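Extracellular ligand-binding receptor (Sphaerobacter thermophilus, PDB 4ZPJ) is probably the substrate-binding receptor of an ABC transporter, a zinc-binding member of the leucine-binding protein family that would capture a ligand for uptake. Local coordinates at residues A[199-203]-A[204-208]; A[211-214]-A[215-219]; A[260-263]-A[264-267]. All blocks are in the same frame, centred on the assembly; numbering follows the deposited sequence.

Interaction 1 of 3, residues A[199-203]-A[204-208]. With ZN (zinc ion), chain G.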
loop_
_atom_site.group_PDB
_atom_site.type_symbol
_atom_site.label_atom_id
_atom_site.label_comp_id
_atom_site.label_asym_id
_atom_site.label_seq_id
_atom_site.Cartn_x
_atom_site.Cartn_y
_atom_site.Cartn_z
ATOM N N ALA A 199 10.941 1.165 -13.810
ATOM C CA ALA A 199 9.619 0.674 -13.434
ATOM C C ALA A 199 8.887 -0.018 -14.520
ATOM O O ALA A 199 9.136 0.220 -15.701
ATOM C CB ALA A 199 8.746 1.817 -12.962
ATOM N N ALA A 200 7.913 -0.826 -14.115
ATOM C CA ALA A 200 6.925 -1.334 -15.044
ATOM C C ALA A 200 6.198 -0.128 -15.610
ATOM O O ALA A 200 5.993 0.868 -14.901
ATOM C CB ALA A 200 5.939 -2.239 -14.331
ATOM N N ASP A 201 5.805 -0.219 -16.863
ATOM C CA ASP A 201 5.258 0.920 -17.594
ATOM C C ASP A 201 3.767 1.006 -17.404
ATOM O O ASP A 201 2.979 0.602 -18.290
ATOM C CB ASP A 201 5.537 0.769 -19.096
ATOM C CG ASP A 201 5.336 2.080 -19.885
ATOM O OD1 ASP A 201 4.815 3.080 -19.301
ATOM O OD2 ASP A 201 5.738 2.104 -21.085
ATOM N N TYR A 202 3.367 1.531 -16.260
ATOM C CA TYR A 202 1.979 1.921 -16.055
ATOM C C TYR A 202 1.933 3.084 -15.045
ATOM O O TYR A 202 2.987 3.553 -14.537
ATOM C CB TYR A 202 1.100 0.709 -15.671
ATOM C CG TYR A 202 1.345 0.117 -14.272
ATOM C CD1 TYR A 202 2.624 -0.306 -13.879
ATOM C CD2 TYR A 202 0.296 -0.060 -13.369
ATOM C CE1 TYR A 202 2.853 -0.869 -12.633
ATOM C CE2 TYR A 202 0.510 -0.610 -12.106
ATOM C CZ TYR A 202 1.799 -1.010 -11.744
ATOM O OH TYR A 202 2.071 -1.568 -10.536
ATOM N N ALA A 203 0.714 3.561 -14.786
ATOM C CA ALA A 203 0.507 4.778 -14.025
ATOM C C ALA A 203 1.246 4.703 -12.679
ATOM O O ALA A 203 2.022 5.579 -12.382
ATOM C CB ALA A 203 -0.983 5.056 -13.845
ATOM N N ALA A 204 1.047 3.640 -11.919
ATOM C CA ALA A 204 1.652 3.519 -10.591
ATOM C C ALA A 204 3.182 3.555 -10.667
ATOM O O ALA A 204 3.852 4.142 -9.806
ATOM C CB ALA A 204 1.178 2.257 -9.896
ATOM N N GLY A 205 3.696 2.988 -11.764
ATOM C CA GLY A 205 5.121 3.004 -12.087
ATOM C C GLY A 205 5.692 4.397 -12.318
ATOM O O GLY A 205 6.704 4.778 -11.727
ATOM N N HIS A 206 5.043 5.166 -13.178
ATOM C CA HIS A 206 5.406 6.548 -13.308
ATOM C C HIS A 206 5.364 7.320 -11.994
ATOM O O HIS A 206 6.269 8.086 -11.724
ATOM C CB HIS A 206 4.512 7.202 -14.309
ATOM C CG HIS A 206 4.823 6.783 -15.708
ATOM N ND1 HIS A 206 5.978 7.185 -16.349
ATOM C CD2 HIS A 206 4.166 5.973 -16.567
ATOM C CE1 HIS A 206 5.999 6.663 -17.560
ATOM N NE2 HIS A 206 4.918 5.913 -17.705
ATOM N N GLU A 207 4.297 7.134 -11.211
ATOM C CA GLU A 207 4.102 7.898 -9.970
ATOM C C GLU A 207 5.124 7.519 -8.934
ATOM O O GLU A 207 5.565 8.396 -8.182
ATOM C CB GLU A 207 2.690 7.723 -9.425
ATOM C CG GLU A 207 1.605 8.293 -10.369
ATOM C CD GLU A 207 0.182 8.215 -9.826
ATOM O OE1 GLU A 207 -0.040 7.690 -8.691
ATOM O OE2 GLU A 207 -0.723 8.711 -10.543
ATOM N N GLU A 208 5.494 6.231 -8.867
ATOM C CA GLU A 208 6.587 5.767 -7.975
ATOM C C GLU A 208 7.966 6.322 -8.368
ATOM O O GLU A 208 8.781 6.692 -7.494
ATOM C CB GLU A 208 6.668 4.278 -8.004
ATOM C CG GLU A 208 5.494 3.566 -7.344
ATOM C CD GLU A 208 5.750 3.167 -5.873
ATOM O OE1 GLU A 208 6.925 3.274 -5.409
ATOM O OE2 GLU A 208 4.775 2.690 -5.217
HETATM ZN ZN ZN G . 4.373 4.967 -19.568
HETATM O O HOH W 1 2.172 4.679 -19.271
HETATM O O HOH W 2 6.069 5.232 -20.587
#
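D201 places CG opposite its own backbone N (chi1 -165°) and H206 places CG opposite its carbonyl carbon (chi1 -73°); these rotations swing a carboxylate and an imidazole onto one zinc ion. The site sits in the turn where strand 194-200 passes into helix 203-218, the first crossover step of a beta-alpha-beta unit of the periplasmic binding protein fold. The zinc lies 2.0 Å from D201 OD1 and 2.2 Å from H206 NE2, with two waters as further ligands. D201 OD2 stays 3.5 Å from the zinc, leaving a one-oxygen grip, and the carboxylate and imidazole planes stand 72° apart.

Y202 is the N-cap residue. Its carbonyl oxygen receives H206 N at 2.9 Å in a nearly straight bond, tying the metal-binding histidine to the start of the helix. One face of its ring spreads under the first turn, with A204 N and G205 N above the rim, and its CE2 reaches A204 CB at 3.7 Å; I231 and F256 also touch this side chain. Cutting Y202 back to an alanine is likely to leave A204 CB without its aromatic neighbour and to open a gap beside I231 and F256. G205 brings its CA to 3.6 Å from A200 O, where a CB would clash with that oxygen. On the imidazole, H206 CD2 lies 3.4 Å from Y202 O.

Interaction 2 of 3, residues A[211-214]-A[215-219]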
loop_
_atom_site.group_PDB
_atom_site.type_symbol
_atom_site.label_atom_id
_atom_site.label_comp_id
_atom_site.label_asym_id
_atom_site.label_seq_id
_atom_site.Cartn_x
_atom_site.Cartn_y
_atom_site.Cartn_z
ATOM N N ALA A 211 8.013 9.992 -7.342
ATOM C CA ALA A 211 8.050 10.237 -5.922
ATOM C C ALA A 211 9.471 9.995 -5.444
ATOM O O ALA A 211 9.988 10.739 -4.623
ATOM C CB ALA A 211 7.038 9.357 -5.202
ATOM N N PHE A 212 10.118 8.976 -6.009
ATOM C CA PHE A 212 11.486 8.681 -5.661
ATOM C C PHE A 212 12.429 9.796 -6.091
ATOM O O PHE A 212 13.268 10.216 -5.325
ATOM C CB PHE A 212 11.951 7.363 -6.255
ATOM C CG PHE A 212 13.193 6.829 -5.601
ATOM C CD1 PHE A 212 14.456 7.279 -5.985
ATOM C CD2 PHE A 212 13.102 5.909 -4.551
ATOM C CE1 PHE A 212 15.598 6.806 -5.380
ATOM C CE2 PHE A 212 14.249 5.405 -3.962
ATOM C CZ PHE A 212 15.498 5.863 -4.370
ATOM N N ARG A 213 12.306 10.205 -7.346
ATOM C CA ARG A 213 13.065 11.316 -7.911
ATOM C C ARG A 213 12.966 12.572 -7.050
ATOM O O ARG A 213 13.969 13.245 -6.752
ATOM C CB ARG A 213 12.496 11.658 -9.288
ATOM C CG ARG A 213 13.034 12.938 -9.887
ATOM C CD ARG A 213 12.340 13.334 -11.192
ATOM N NE ARG A 213 12.665 12.451 -12.314
ATOM C CZ ARG A 213 13.763 12.536 -13.068
ATOM N NH1 ARG A 213 13.943 11.681 -14.075
ATOM N NH2 ARG A 213 14.682 13.467 -12.829
ATOM N N SER A 214 11.736 12.914 -6.719
ATOM C CA SER A 214 11.450 14.130 -5.970
ATOM C C SER A 214 12.209 14.166 -4.652
ATOM O O SER A 214 12.907 15.129 -4.388
ATOM C CB SER A 214 9.948 14.233 -5.727
ATOM O OG SER A 214 9.657 15.285 -4.847
ATOM N N ARG A 215 12.133 13.113 -3.853
ATOM C CA ARG A 215 12.902 13.077 -2.609
ATOM C C ARG A 215 14.382 13.002 -2.830
ATOM O O ARG A 215 15.155 13.539 -2.031
ATOM C CB ARG A 215 12.577 11.861 -1.740
ATOM C CG ARG A 215 11.186 11.744 -1.194
ATOM C CD ARG A 215 10.811 12.847 -0.244
ATOM N NE ARG A 215 11.641 12.904 0.942
ATOM C CZ ARG A 215 11.388 13.721 1.961
ATOM N NH1 ARG A 215 10.341 14.523 1.910
ATOM N NH2 ARG A 215 12.195 13.749 3.028
ATOM N N PHE A 216 14.811 12.281 -3.879
ATOM C CA PHE A 216 16.246 12.069 -4.059
ATOM C C PHE A 216 16.769 13.374 -4.498
ATOM O O PHE A 216 17.850 13.764 -4.089
ATOM C CB PHE A 216 16.542 10.906 -5.038
ATOM C CG PHE A 216 18.000 10.493 -5.132
ATOM C CD1 PHE A 216 18.661 9.976 -4.053
ATOM C CD2 PHE A 216 18.686 10.593 -6.331
ATOM C CE1 PHE A 216 20.005 9.598 -4.136
ATOM C CE2 PHE A 216 20.022 10.207 -6.453
ATOM C CZ PHE A 216 20.686 9.707 -5.351
ATOM N N GLU A 217 15.994 14.092 -5.300
ATOM C CA GLU A 217 16.432 15.396 -5.829
ATOM C C GLU A 217 16.456 16.463 -4.735
ATOM O O GLU A 217 17.379 17.235 -4.672
ATOM C CB GLU A 217 15.584 15.869 -7.028
ATOM C CG GLU A 217 15.969 15.157 -8.316
ATOM C CD GLU A 217 15.211 15.615 -9.550
ATOM O OE1 GLU A 217 14.259 16.400 -9.437
ATOM O OE2 GLU A 217 15.565 15.155 -10.636
ATOM N N GLN A 218 15.449 16.475 -3.886
ATOM C CA GLN A 218 15.435 17.370 -2.734
ATOM C C GLN A 218 16.590 17.160 -1.795
ATOM O O GLN A 218 17.043 18.118 -1.223
ATOM C CB GLN A 218 14.141 17.204 -1.952
ATOM C CG GLN A 218 12.962 17.758 -2.728
ATOM C CD GLN A 218 11.613 17.647 -2.031
ATOM O OE1 GLN A 218 11.456 16.973 -0.997
ATOM N NE2 GLN A 218 10.618 18.339 -2.600
ATOM N N ALA A 219 17.099 15.929 -1.613
ATOM C CA ALA A 219 18.283 15.766 -0.741
ATOM C C ALA A 219 19.572 16.202 -1.391
ATOM O O ALA A 219 20.607 16.263 -0.715
ATOM C CB ALA A 219 18.431 14.356 -0.232
#
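E217 lies alongside R213 one helical turn further on, both side chains pointing the same way, and its contacts can be followed outward atom by atom. E217 CB packs on the backbone oxygen of R213 at 3.1 Å, and CG stays close to that same R213 O at 3.2 Å. With CG opposite the carbonyl carbon (chi1 -78°) and the rest of the chain extended, the carboxylate is carried back along the arginine: E217 CD comes 3.5 Å from R213 CG, and OE1 keeps to the aliphatic part of the arginine, near its CG and CD. OE2 makes the salt bridge, receiving R213 NH2 at 2.9 Å on its syn side. The donor stands 33° out of the carboxylate plane, whereas E217 OE2 meets the guanidinium at its edge, near its plane, and the two groups are turned 75° against each other.

This is an i to i+4 salt bridge on helix 203-218, the connecting helix of the unit formed with strands 194-200 and 222-229. R213 bends at its third torsion, and its other terminal nitrogen, NH1, makes a second salt bridge to E226 on strand 222-229.

Towards the sheet, F212 and F216 are buried; F212 CE1 approaches F216 CB at 4.2 Å. The F212 ring stacks with F254, and F216 packs against M195 and I223. R215 CG passes 3.8 Å from A211 O; beyond it the chain bends at its second and third torsions, and the guanidinium reaches D184 and the backbone oxygen of S422. S214 OG bonds to the terminal carboxylate of F423, while Q218 CG rests 3.1 Å from S214 O.

Interaction 3 of 3, residues A[260-263]-A[264-267]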
loop_
_atom_site.group_PDB
_atom_site.type_symbol
_atom_site.label_atom_id
_atom_site.label_comp_id
_atom_site.label_asym_id
_atom_site.label_seq_id
_atom_site.Cartn_x
_atom_site.Cartn_y
_atom_site.Cartn_z
ATOM N N SER A 260 4.131 -8.649 -8.003
ATOM C CA SER A 260 3.741 -9.259 -9.257
ATOM C C SER A 260 4.790 -10.233 -9.716
ATOM O O SER A 260 5.911 -10.296 -9.182
ATOM C CB SER A 260 3.675 -8.171 -10.314
ATOM O OG SER A 260 4.978 -7.590 -10.495
ATOM N N THR A 261 4.452 -10.950 -10.760
ATOM C CA THR A 261 5.368 -11.893 -11.302
ATOM C C THR A 261 6.434 -11.109 -12.058
ATOM O O THR A 261 7.544 -11.577 -12.137
ATOM C CB THR A 261 4.652 -12.907 -12.210
ATOM O OG1 THR A 261 3.957 -12.185 -13.215
ATOM C CG2 THR A 261 3.629 -13.734 -11.403
ATOM N N ASP A 262 6.110 -9.932 -12.599
ATOM C CA ASP A 262 7.136 -9.012 -13.112
ATOM C C ASP A 262 8.282 -8.801 -12.061
ATOM O O ASP A 262 9.507 -8.812 -12.371
ATOM C CB ASP A 262 6.517 -7.651 -13.487
ATOM C CG ASP A 262 5.752 -7.674 -14.822
ATOM O OD1 ASP A 262 5.599 -8.758 -15.437
ATOM O OD2 ASP A 262 5.319 -6.587 -15.297
ATOM N N ALA A 263 7.887 -8.608 -10.819
ATOM C CA ALA A 263 8.862 -8.292 -9.778
ATOM C C ALA A 263 9.774 -9.454 -9.488
ATOM O O ALA A 263 10.980 -9.256 -9.316
ATOM C CB ALA A 263 8.173 -7.796 -8.546
ATOM N N ILE A 264 9.203 -10.652 -9.505
ATOM C CA ILE A 264 9.936 -11.889 -9.296
ATOM C C ILE A 264 10.932 -12.101 -10.443
ATOM O O ILE A 264 12.151 -12.332 -10.172
ATOM C CB ILE A 264 9.006 -13.110 -9.194
ATOM C CG1 ILE A 264 8.076 -12.994 -7.987
ATOM C CG2 ILE A 264 9.822 -14.418 -9.126
ATOM C CD1 ILE A 264 6.928 -14.008 -7.981
ATOM N N ARG A 265 10.439 -11.996 -11.689
ATOM C CA ARG A 265 11.327 -12.178 -12.873
ATOM C C ARG A 265 12.440 -11.083 -12.922
ATOM O O ARG A 265 13.602 -11.370 -13.213
ATOM C CB ARG A 265 10.504 -12.225 -14.189
ATOM C CG ARG A 265 9.713 -13.522 -14.395
ATOM C CD ARG A 265 9.145 -13.598 -15.836
ATOM N NE ARG A 265 8.298 -12.410 -16.055
ATOM C CZ ARG A 265 7.008 -12.284 -15.691
ATOM N NH1 ARG A 265 6.340 -13.321 -15.165
ATOM N NH2 ARG A 265 6.368 -11.124 -15.891
ATOM N N PHE A 266 12.099 -9.849 -12.580
ATOM C CA PHE A 266 13.114 -8.828 -12.567
ATOM C C PHE A 266 14.221 -9.097 -11.515
ATOM O O PHE A 266 15.421 -9.083 -11.849
ATOM C CB PHE A 266 12.528 -7.438 -12.332
ATOM C CG PHE A 266 13.580 -6.373 -12.176
ATOM C CD1 PHE A 266 14.159 -5.797 -13.271
ATOM C CD2 PHE A 266 14.025 -5.999 -10.916
ATOM C CE1 PHE A 266 15.156 -4.833 -13.122
ATOM C CE2 PHE A 266 15.031 -5.044 -10.749
ATOM C CZ PHE A 266 15.597 -4.454 -11.857
ATOM N N LEU A 267 13.833 -9.323 -10.258
ATOM C CA LEU A 267 14.851 -9.499 -9.213
ATOM C C LEU A 267 15.700 -10.690 -9.487
ATOM O O LEU A 267 16.913 -10.622 -9.390
ATOM C CB LEU A 267 14.220 -9.622 -7.833
ATOM C CG LEU A 267 13.838 -8.240 -7.340
ATOM C CD1 LEU A 267 12.935 -8.309 -6.144
ATOM C CD2 LEU A 267 15.092 -7.452 -7.034
#
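S260 and I264 meet first, through a weak backbone bond from I264 N to S260 O at the start of helix 261-272. S260 is the N-cap: its OG accepts A263 N at 3.1 Å and also bonds to the backbone oxygen of H257. T261 follows, with OG1 set between its backbone N and carbonyl carbon (chi1 56°), where it runs alongside R265 and takes a weak bond from NH1 at 3.3 Å. Its carbonyl oxygen accepts R265 N and also lies 3.6 Å above the guanidinium plane, over the centre of that group.

D262 comes next. It forms a salt bridge with R265, the modelled separation of 2.5 Å between D262 OD1 and R265 NH2 being doubtfully short; the carboxylate and guanidinium planes are 81° apart, and OD2 accepts G232 N. A263 then carries the helix on, its oxygen receiving L267 N at 3.0 Å, while L267 and I264 pack on I296.

R265 NE is held in turn by T233 O, so the D262-R265 pair joins the first turn to the loop at 232-233. An acid so near the N-terminal end of a helix probably also interacts favourably with the helix dipole, and the neighbouring arginine would help keep it ionised.

In the fold
From the N terminus, the chain leaves strand 194-200 and at once enters interaction 1, which closes the tight turn into helix 203-218 round a zinc ion. Interaction 2 follows further along that same helix, the two centres about 16 Å apart, where its side chains reach strand 222-229, helix 180-188 and the chain's C terminus. After strand 222-229, helix 237-246 and strand 252-256, interaction 3 opens helix 261-272, which leads on to strand 281-283. All three are local and run in series, none nested in or crossing another. Interactions 1 and 3 stand near one another, nearest atoms about 4 Å apart without touching. Both helices belong to beta-alpha-beta units of one parallel sheet, and their side chains pack on its strands.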